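Local coordinates for yfhH hypothetical protein (Bacillus subtilis, PDB 1SF9) that is of unknown function but forms a homodimer and is a putative transcriptional regulator, at residues A[85-96]-A[105-113]. Numbering follows the deposited sequence. Where two conformers were deposited one is given.
Sequences TYRVENTEDEFT and AWGYRTSSP
The Phe95 ring lies against the backbone of strand 104-109, with Tyr108 N over one face and Phe95 CZ 3.4 Å from Gly107 N; CE1 meets Ala105 CB and CD2 the CG of Arg109. CG set anti to the backbone N (chi1 -176°) swings the ring across to the neighbouring strand, beside Leu119 and Leu124. The Tyr108 ring, on the other side of the sheet, takes Thr96 CB over one face in a CH-pi contact, 4.1 Å from the centroid, while a water joins Tyr108 OH to Thr96 OG1. At the edge of the Arg109 guanidinium, NH2 makes a salt bridge to the anti lone pair of Asp93 OD1 (2.8 Å), the carboxylate and guanidinium planes 87° apart. Thr96 and Tyr108 form a hydrogen-bonded antiparallel pair: Thr96 N gives Tyr108 O a 2.9 Å bond and Tyr108 N answers to Thr96 O. Thr110 N reaches Glu94 O at 2.9 Å. With an alanine in place of Phe95, a gap would probably open beside Ala105 and Gly107, and Arg109 CG would lose an apolar neighbour. Arg109 NE also pairs with Glu117, so two carboxylates probably share its charge, linking the loop that precedes strand 94-101 to strand 115-120, across strand 104-109.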
ATOM      1  N   THR A  85       8.740  15.409   2.956  1.00  8.19           N
ATOM      2  CA  THR A  85       8.389  14.582   4.105  1.00  7.29           C
ATOM      3  C   THR A  85       6.866  14.580   4.293  1.00  6.62           C
ATOM      4  O   THR A  85       6.204  15.620   4.197  1.00  8.83           O
ATOM      5  CB  THR A  85       9.109  15.113   5.353  1.00  6.35           C
ATOM      6  OG1 THR A  85      10.523  15.072   5.112  1.00  8.93           O
ATOM      7  CG2 THR A  85       8.787  14.245   6.577  1.00  7.76           C
ATOM      8  N   TYR A  86       6.323  13.382   4.496  1.00  6.36           N
ATOM      9  CA  TYR A  86       4.882  13.166   4.622  1.00  5.77           C
ATOM     10  C   TYR A  86       4.551  12.481   5.916  1.00  8.68           C
ATOM     11  O   TYR A  86       5.408  11.870   6.556  1.00 10.33           O
ATOM     12  CB  TYR A  86       4.401  12.182   3.497  1.00  7.71           C
ATOM     13  CG  TYR A  86       4.691  12.734   2.106  1.00  8.14           C
ATOM     14  CD1 TYR A  86       5.993  12.694   1.597  1.00  7.50           C
ATOM     15  CD2 TYR A  86       3.654  13.279   1.341  1.00 10.88           C
ATOM     16  CE1 TYR A  86       6.262  13.204   0.325  1.00  9.93           C
ATOM     17  CE2 TYR A  86       3.922  13.791   0.068  1.00 10.67           C
ATOM     18  CZ  TYR A  86       5.227  13.755  -0.440  1.00 13.09           C
ATOM     19  OH  TYR A  86       5.489  14.257  -1.675  1.00 13.69           O
ATOM     20  N   ARG A  87       3.289  12.592   6.310  0.50  7.55           N
ATOM     21  CA  ARG A  87       2.831  11.902   7.494  0.50  7.72           C
ATOM     22  C   ARG A  87       2.469  10.503   7.021  0.50  7.77           C
ATOM     23  O   ARG A  87       1.957  10.343   5.916  0.50  9.68           O
ATOM     24  CB  ARG A  87       1.573  12.558   8.070  0.50 10.82           C
ATOM     25  CG  ARG A  87       0.761  11.592   8.942  0.50 14.78           C
ATOM     26  CD  ARG A  87      -0.412  12.266   9.640  0.50 19.76           C
ATOM     27  NE  ARG A  87      -1.443  11.295  10.003  0.50 23.07           N
ATOM     28  CZ  ARG A  87      -2.447  10.949   9.204  0.50 23.62           C
ATOM     29  NH1 ARG A  87      -3.345  10.056   9.603  0.50 22.80           N
ATOM     30  NH2 ARG A  87      -2.564  11.512   8.007  0.50 25.73           N
ATOM     31  N   VAL A  88       2.764   9.487   7.824  1.00  8.13           N
ATOM     32  CA  VAL A  88       2.376   8.126   7.440  1.00  8.28           C
ATOM     33  C   VAL A  88       0.983   7.943   8.031  1.00 12.03           C
ATOM     34  O   VAL A  88       0.795   8.090   9.232  1.00 12.08           O
ATOM     35  CB  VAL A  88       3.342   7.086   7.993  1.00  8.46           C
ATOM     36  CG1 VAL A  88       2.852   5.675   7.687  1.00  8.83           C
ATOM     37  CG2 VAL A  88       4.721   7.336   7.384  1.00  8.16           C
ATOM     38  N   GLU A  89       0.017   7.662   7.160  1.00 11.98           N
ATOM     39  CA  GLU A  89      -1.378   7.511   7.550  1.00 13.41           C
ATOM     40  C   GLU A  89      -1.576   6.627   8.784  1.00 13.55           C
ATOM     41  O   GLU A  89      -0.945   5.579   8.919  1.00 12.85           O
ATOM     42  CB  GLU A  89      -2.165   6.941   6.357  1.00 16.70           C
ATOM     43  CG  GLU A  89      -3.651   6.715   6.601  1.00 23.88           C
ATOM     44  CD  GLU A  89      -4.374   6.224   5.354  1.00 29.88           C
ATOM     45  OE1 GLU A  89      -3.699   5.807   4.380  1.00 31.98           O
ATOM     46  OE2 GLU A  89      -5.623   6.247   5.350  1.00 33.75           O
ATOM     47  N   ASN A  90      -2.465   7.076   9.668  1.00 17.36           N
ATOM     48  CA  ASN A  90      -2.810   6.367  10.902  1.00 18.53           C
ATOM     49  C   ASN A  90      -1.657   6.114  11.879  1.00 21.00           C
ATOM     50  O   ASN A  90      -1.739   5.200  12.700  1.00 20.46           O
ATOM     51  CB  ASN A  90      -3.483   5.026  10.592  1.00 19.45           C
ATOM     52  CG  ASN A  90      -4.870   5.179  10.006  1.00 22.30           C
ATOM     53  OD1 ASN A  90      -5.721   5.892  10.547  1.00 24.03           O
ATOM     54  ND2 ASN A  90      -5.112   4.494   8.900  1.00 23.94           N
ATOM     55  N   THR A  91      -0.581   6.890  11.768  1.00 18.71           N
ATOM     56  CA  THR A  91       0.544   6.776  12.682  1.00 17.57           C
ATOM     57  C   THR A  91       0.958   8.208  13.005  1.00 19.04           C
ATOM     58  O   THR A  91       0.406   9.164  12.448  1.00 17.48           O
ATOM     59  CB  THR A  91       1.750   6.068  12.056  1.00 16.52           C
ATOM     60  OG1 THR A  91       2.435   6.991  11.197  1.00 14.34           O
ATOM     61  CG2 THR A  91       1.298   4.828  11.264  1.00 16.71           C
ATOM     62  N   GLU A  92       1.917   8.362  13.914  1.00 21.74           N
ATOM     63  CA  GLU A  92       2.400   9.695  14.269  1.00 23.80           C
ATOM     64  C   GLU A  92       3.798   9.875  13.678  1.00 20.68           C
ATOM     65  O   GLU A  92       4.544  10.779  14.068  1.00 19.95           O
ATOM     66  CB  GLU A  92       2.474   9.860  15.786  1.00 28.89           C
ATOM     67  CG  GLU A  92       1.131   9.748  16.477  1.00 36.16           C
ATOM     68  CD  GLU A  92       1.149   8.704  17.556  1.00 40.31           C
ATOM     69  OE1 GLU A  92       1.890   8.894  18.546  1.00 43.14           O
ATOM     70  OE2 GLU A  92       0.430   7.688  17.411  1.00 44.50           O
ATOM     71  N   ASP A  93       4.145   9.003  12.740  1.00 15.54           N
ATOM     72  CA  ASP A  93       5.460   9.042  12.095  1.00 12.85           C
ATOM     73  C   ASP A  93       5.486   9.927  10.828  1.00  9.95           C
ATOM     74  O   ASP A  93       4.451  10.156  10.189  1.00 12.13           O
ATOM     75  CB  ASP A  93       5.885   7.622  11.672  1.00 12.95           C
ATOM     76  CG  ASP A  93       6.130   6.681  12.846  1.00 21.34           C
ATOM     77  OD1 ASP A  93       6.369   5.477  12.578  1.00 20.93           O
ATOM     78  OD2 ASP A  93       6.094   7.117  14.019  1.00 19.64           O
ATOM     79  N   GLU A  94       6.685  10.380  10.474  1.00 10.37           N
ATOM     80  CA  GLU A  94       6.942  11.220   9.283  1.00  8.67           C
ATOM     81  C   GLU A  94       7.923  10.441   8.432  1.00  8.24           C
ATOM     82  O   GLU A  94       8.848   9.816   8.955  1.00  9.13           O
ATOM     83  CB  GLU A  94       7.553  12.572   9.679  1.00 11.41           C
ATOM     84  CG  GLU A  94       6.494  13.551  10.206  1.00 19.69           C
ATOM     85  CD  GLU A  94       7.043  14.934  10.557  1.00 22.29           C
ATOM     86  OE1 GLU A  94       8.151  15.311  10.108  1.00 21.96           O
ATOM     87  OE2 GLU A  94       6.338  15.656  11.298  1.00 29.10           O
ATOM     88  N   PHE A  95       7.703  10.469   7.125  1.00  5.71           N
ATOM     89  CA  PHE A  95       8.517   9.707   6.194  1.00  6.14           C
ATOM     90  C   PHE A  95       9.036  10.622   5.097  1.00  4.90           C
ATOM     91  O   PHE A  95       8.268  11.287   4.412  1.00  5.67           O
ATOM     92  CB  PHE A  95       7.623   8.614   5.599  1.00  5.50           C
ATOM     93  CG  PHE A  95       8.328   7.664   4.666  1.00  4.73           C
ATOM     94  CD1 PHE A  95       8.270   7.847   3.297  1.00  4.74           C
ATOM     95  CD2 PHE A  95       8.985   6.537   5.165  1.00  4.33           C
ATOM     96  CE1 PHE A  95       8.853   6.917   2.435  1.00  8.53           C
ATOM     97  CE2 PHE A  95       9.573   5.602   4.302  1.00  5.84           C
ATOM     98  CZ  PHE A  95       9.499   5.791   2.941  1.00  6.18           C
ATOM     99  N   THR A  96      10.344  10.632   4.937  1.00  4.33           N
ATOM    100  CA  THR A  96      10.989  11.431   3.905  1.00  4.90           C
ATOM    101  C   THR A  96      11.275  10.532   2.707  1.00  3.66           C
ATOM    102  O   THR A  96      11.885   9.474   2.841  1.00  6.33           O
ATOM    103  CB  THR A  96      12.297  12.026   4.453  1.00  5.30           C
ATOM    104  OG1 THR A  96      11.989  12.829   5.616  1.00  5.15           O
ATOM    105  CG2 THR A  96      13.002  12.859   3.379  1.00  6.91           C
ATOM    106  N   ALA A 105       7.198   4.378  -2.402  1.00  3.29           N
ATOM    107  CA  ALA A 105       8.133   5.440  -2.130  1.00  4.87           C
ATOM    108  C   ALA A 105       9.196   4.793  -1.231  1.00  4.91           C
ATOM    109  O   ALA A 105       8.890   4.213  -0.184  1.00  5.68           O
ATOM    110  CB  ALA A 105       7.453   6.587  -1.395  1.00  4.44           C
ATOM    111  N   TRP A 106      10.445   4.876  -1.671  1.00  3.88           N
ATOM    112  CA  TRP A 106      11.558   4.376  -0.873  1.00  6.26           C
ATOM    113  C   TRP A 106      12.086   5.584  -0.113  1.00  5.17           C
ATOM    114  O   TRP A 106      12.264   6.663  -0.694  1.00  6.52           O
ATOM    115  CB  TRP A 106      12.643   3.795  -1.771  1.00  4.90           C
ATOM    116  CG  TRP A 106      12.244   2.466  -2.311  1.00  5.99           C
ATOM    117  CD1 TRP A 106      11.482   2.224  -3.411  1.00  8.28           C
ATOM    118  CD2 TRP A 106      12.526   1.188  -1.725  1.00  9.89           C
ATOM    119  NE1 TRP A 106      11.265   0.860  -3.554  1.00 10.07           N
ATOM    120  CE2 TRP A 106      11.897   0.210  -2.529  1.00  9.24           C
ATOM    121  CE3 TRP A 106      13.245   0.781  -0.599  1.00  9.05           C
ATOM    122  CZ2 TRP A 106      11.972  -1.162  -2.246  1.00 10.64           C
ATOM    123  CZ3 TRP A 106      13.324  -0.593  -0.314  1.00 13.01           C
ATOM    124  CH2 TRP A 106      12.689  -1.540  -1.135  1.00 12.77           C
ATOM    125  N   GLY A 107      12.324   5.411   1.181  1.00  3.86           N
ATOM    126  CA  GLY A 107      12.791   6.542   1.967  1.00  4.83           C
ATOM    127  C   GLY A 107      13.027   6.090   3.389  1.00  5.78           C
ATOM    128  O   GLY A 107      13.399   4.947   3.615  1.00  7.82           O
ATOM    129  N   TYR A 108      12.836   6.982   4.348  1.00  3.58           N
ATOM    130  CA  TYR A 108      13.035   6.607   5.739  1.00  4.80           C
ATOM    131  C   TYR A 108      12.135   7.409   6.677  1.00  5.80           C
ATOM    132  O   TYR A 108      11.696   8.530   6.386  1.00  5.15           O
ATOM    133  CB  TYR A 108      14.500   6.845   6.174  1.00  5.54           C
ATOM    134  CG  TYR A 108      14.956   8.263   5.957  1.00  6.52           C
ATOM    135  CD1 TYR A 108      15.450   8.667   4.708  1.00  2.00           C
ATOM    136  CD2 TYR A 108      14.834   9.218   6.978  1.00  3.09           C
ATOM    137  CE1 TYR A 108      15.815  10.011   4.469  1.00  5.86           C
ATOM    138  CE2 TYR A 108      15.195  10.555   6.753  1.00  6.98           C
ATOM    139  CZ  TYR A 108      15.686  10.940   5.504  1.00  5.32           C
ATOM    140  OH  TYR A 108      16.082  12.249   5.297  1.00  7.66           O
ATOM    141  N   ARG A 109      11.846   6.810   7.816  1.00  5.86           N
ATOM    142  CA  ARG A 109      11.057   7.500   8.827  1.00  5.71           C
ATOM    143  C   ARG A 109      12.015   8.402   9.616  1.00  4.01           C
ATOM    144  O   ARG A 109      13.160   8.033   9.852  1.00  7.36           O
ATOM    145  CB  ARG A 109      10.442   6.484   9.763  1.00  6.44           C
ATOM    146  CG  ARG A 109       9.380   5.633   9.075  1.00  5.72           C
ATOM    147  CD  ARG A 109       8.857   4.566  10.047  1.00  8.01           C
ATOM    148  NE  ARG A 109       8.083   3.586   9.271  1.00  8.12           N
ATOM    149  CZ  ARG A 109       6.769   3.429   9.325  1.00  8.64           C
ATOM    150  NH1 ARG A 109       6.204   2.523   8.545  1.00 11.09           N
ATOM    151  NH2 ARG A 109       6.010   4.145  10.150  1.00 17.18           N
ATOM    152  N   THR A 110      11.547   9.579  10.033  1.00  6.37           N
ATOM    153  CA  THR A 110      12.426  10.472  10.791  1.00  8.06           C
ATOM    154  C   THR A 110      12.803   9.821  12.128  1.00  9.34           C
ATOM    155  O   THR A 110      13.834  10.157  12.711  1.00  8.12           O
ATOM    156  CB  THR A 110      11.769  11.844  11.022  1.00  9.71           C
ATOM    157  OG1 THR A 110      10.555  11.694  11.752  1.00  9.59           O
ATOM    158  CG2 THR A 110      11.430  12.496   9.704  1.00  9.70           C
ATOM    159  N   SER A 111      11.993   8.871  12.594  1.00  8.48           N
ATOM    160  CA  SER A 111      12.312   8.176  13.839  1.00  9.89           C
ATOM    161  C   SER A 111      13.295   6.998  13.655  1.00  8.82           C
ATOM    162  O   SER A 111      13.788   6.434  14.642  1.00  9.59           O
ATOM    163  CB  SER A 111      11.031   7.677  14.523  1.00 11.25           C
ATOM    164  OG  SER A 111      10.281   6.841  13.671  1.00 14.79           O
ATOM    165  N   SER A 112      13.592   6.630  12.413  1.00  7.10           N
ATOM    166  CA  SER A 112      14.573   5.554  12.141  1.00  7.51           C
ATOM    167  C   SER A 112      15.274   5.952  10.843  1.00  8.51           C
ATOM    168  O   SER A 112      15.208   5.246   9.803  1.00  6.71           O
ATOM    169  CB  SER A 112      13.887   4.192  11.999  1.00  8.99           C
ATOM    170  OG  SER A 112      12.865   4.187  11.013  1.00 11.13           O
ATOM    171  N   PRO A 113      15.973   7.094  10.878  1.00  6.46           N
ATOM    172  CA  PRO A 113      16.659   7.578   9.678  1.00  6.31           C
ATOM    173  C   PRO A 113      17.808   6.742   9.119  1.00  7.15           C
ATOM    174  O   PRO A 113      18.266   6.998   8.014  1.00 10.44           O
ATOM    175  CB  PRO A 113      17.073   8.994  10.076  1.00  6.82           C
ATOM    176  CG  PRO A 113      17.367   8.841  11.510  1.00  8.24           C
ATOM    177  CD  PRO A 113      16.249   7.986  12.026  1.00  6.24           C
TER
HETATM  178  O   HOH W   1       8.753   9.304  12.291  1.00 16.10           O
HETATM  179  O   HOH W   2      14.325  13.828   6.729  1.00  8.57           O